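Local coordinates for protein scyllo-inosose 3-dehydrogenase (Thermotoga maritima, PDB 3IP1) that catalyses the NAD(+)-dependent oxidation of scyllo-inosose to 3-dehydro-scyllo-inosose, probably as a step in myo-inositol degradation, at residues S192-T197 and P351-L356. Numbering follows the deposited sequence.
Sequences SLVEPT and PRVISL. With CD (cadmium ion), chain F.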
loop_
_atom_site.group_PDB
_atom_site.type_symbol
_atom_site.label_atom_id
_atom_site.label_comp_id
_atom_site.label_asym_id
_atom_site.label_seq_id
_atom_site.Cartn_x
_atom_site.Cartn_y
_atom_site.Cartn_z
ATOM N N SER A 192 20.365 -10.189 22.534
ATOM C CA SER A 192 19.368 -10.079 23.607
ATOM C C SER A 192 18.441 -8.868 23.403
ATOM O O SER A 192 17.343 -8.791 23.986
ATOM C CB SER A 192 20.065 -10.026 24.992
ATOM O OG SER A 192 20.700 -8.758 25.225
ATOM N N LEU A 193 18.870 -7.941 22.551
ATOM C CA LEU A 193 18.119 -6.735 22.270
ATOM C C LEU A 193 17.272 -6.810 20.987
ATOM O O LEU A 193 16.664 -5.815 20.602
ATOM C CB LEU A 193 19.088 -5.543 22.202
ATOM C CG LEU A 193 19.657 -5.115 23.560
ATOM C CD1 LEU A 193 20.988 -4.363 23.442
ATOM C CD2 LEU A 193 18.656 -4.276 24.333
ATOM N N VAL A 194 17.246 -7.963 20.313
ATOM C CA VAL A 194 16.506 -8.056 19.039
ATOM C C VAL A 194 14.992 -7.988 19.279
ATOM O O VAL A 194 14.256 -7.310 18.548
ATOM C CB VAL A 194 16.870 -9.333 18.235
ATOM C CG1 VAL A 194 15.914 -9.511 17.010
ATOM C CG2 VAL A 194 18.336 -9.283 17.802
ATOM N N GLU A 195 14.536 -8.680 20.314
ATOM C CA GLU A 195 13.116 -8.693 20.643
ATOM C C GLU A 195 12.544 -7.287 20.926
ATOM O O GLU A 195 11.606 -6.866 20.247
ATOM C CB GLU A 195 12.824 -9.703 21.771
ATOM C CG GLU A 195 11.345 -10.031 21.999
ATOM C CD GLU A 195 10.642 -9.098 22.973
ATOM O OE1 GLU A 195 11.305 -8.316 23.677
ATOM O OE2 GLU A 195 9.394 -9.143 23.042
ATOM N N PRO A 196 13.094 -6.551 21.913
ATOM C CA PRO A 196 12.520 -5.199 22.101
ATOM C C PRO A 196 12.733 -4.275 20.884
ATOM O O PRO A 196 11.918 -3.373 20.637
ATOM C CB PRO A 196 13.272 -4.654 23.329
ATOM C CG PRO A 196 14.528 -5.501 23.438
ATOM C CD PRO A 196 14.109 -6.869 22.944
ATOM N N THR A 197 13.814 -4.478 20.134
ATOM C CA THR A 197 14.075 -3.630 18.969
ATOM C C THR A 197 13.028 -3.932 17.894
ATOM O O THR A 197 12.579 -3.022 17.178
ATOM C CB THR A 197 15.535 -3.803 18.422
ATOM O OG1 THR A 197 16.482 -3.487 19.467
ATOM C CG2 THR A 197 15.796 -2.882 17.198
ATOM N N PRO A 351 14.644 -10.824 11.245
ATOM C CA PRO A 351 15.909 -10.905 10.511
ATOM C C PRO A 351 16.365 -9.570 9.956
ATOM O O PRO A 351 17.562 -9.340 9.829
ATOM C CB PRO A 351 15.620 -11.918 9.392
ATOM C CG PRO A 351 14.128 -11.974 9.269
ATOM C CD PRO A 351 13.601 -11.685 10.647
ATOM N N ARG A 352 15.432 -8.676 9.657
ATOM C CA ARG A 352 15.851 -7.358 9.214
ATOM C C ARG A 352 16.458 -6.562 10.367
ATOM O O ARG A 352 17.397 -5.802 10.155
ATOM C CB ARG A 352 14.691 -6.563 8.590
ATOM C CG ARG A 352 14.326 -6.952 7.155
ATOM C CD ARG A 352 13.140 -6.097 6.696
ATOM N NE ARG A 352 12.621 -6.444 5.373
ATOM C CZ ARG A 352 11.557 -7.214 5.156
ATOM N NH1 ARG A 352 10.886 -7.764 6.171
ATOM N NH2 ARG A 352 11.165 -7.446 3.917
ATOM N N VAL A 353 15.909 -6.708 11.573
ATOM C CA VAL A 353 16.514 -6.058 12.748
ATOM C C VAL A 353 17.948 -6.574 12.949
ATOM O O VAL A 353 18.850 -5.808 13.254
ATOM C CB VAL A 353 15.686 -6.242 14.035
ATOM C CG1 VAL A 353 16.540 -5.859 15.289
ATOM C CG2 VAL A 353 14.400 -5.413 13.951
ATOM N N ILE A 354 18.141 -7.876 12.746
ATOM C CA ILE A 354 19.472 -8.488 12.837
ATOM C C ILE A 354 20.444 -7.915 11.779
ATOM O O ILE A 354 21.577 -7.537 12.114
ATOM C CB ILE A 354 19.385 -10.053 12.811
ATOM C CG1 ILE A 354 18.696 -10.544 14.093
ATOM C CG2 ILE A 354 20.776 -10.680 12.639
ATOM C CD1 ILE A 354 18.001 -11.942 13.986
ATOM N N SER A 355 19.986 -7.828 10.523
ATOM C CA SER A 355 20.809 -7.262 9.433
ATOM C C SER A 355 21.155 -5.819 9.704
ATOM O O SER A 355 22.268 -5.391 9.434
ATOM C CB SER A 355 20.102 -7.356 8.083
ATOM O OG SER A 355 19.932 -8.718 7.749
ATOM N N LEU A 356 20.194 -5.083 10.243
ATOM C CA LEU A 356 20.397 -3.687 10.591
ATOM C C LEU A 356 21.515 -3.553 11.646
ATOM O O LEU A 356 22.464 -2.781 11.475
ATOM C CB LEU A 356 19.075 -3.116 11.100
ATOM C CG LEU A 356 18.628 -1.688 10.826
ATOM C CD1 LEU A 356 19.094 -1.094 9.488
ATOM C CD2 LEU A 356 17.131 -1.648 10.940
HETATM CD CD CD F . 10.287 -7.488 26.040
HETATM O O HOH W 1 9.941 -5.521 24.789
#
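Val353 pushes one methyl, CG1, between Val194 and Thr197, three residues apart on the first turn of helix 194-207. The nearer touch is to the threonine methyl, with Val353 CG1 3.6 Å from Thr197 CG2; on the other side it lies 4.1 Å from Val194 CG1, the two valines passing with their side chains running in opposite directions. Val353 CG1 stands anti to its own backbone N (chi1 166°), a setting that carries this methyl out to the facing helix. Alongside, Ile354 offers the middle of its chain rather than its end, its CG1 lying 3.9 Å from Val194 CG2. The contact is thus wholly apolar and buried, and Phe350 and Met357 extend it along helix 349-358. In this zinc-dependent alcohol dehydrogenase, with its GroES-like and Rossmann-type domains, the pairing sets helix 349-358 against the start of the helix that carries the metal ligand Glu195. The Glu195 carboxylate leaves the far side of that turn, and Glu195 OE1 lies 2.7 Å from the cadmium ion, which occupies a zinc site of the enzyme and is also bound by His97, Glu98 and a water. Thr197 keeps its methyl on Val353 by turning its hydroxyl back to its own chain: OG1 hydrogen-bonds Leu193 O at 2.6 Å, while Thr197 N reaches the same oxygen from the opposite face of the carbonyl plane. With a serine here the methyl is gone, which would probably open a gap beside Val353 CG1 even if the hydroxyl still held Leu193 O. On the outer side of helix 349-358, Arg352 forms a salt bridge with Asp215 of the second subunit.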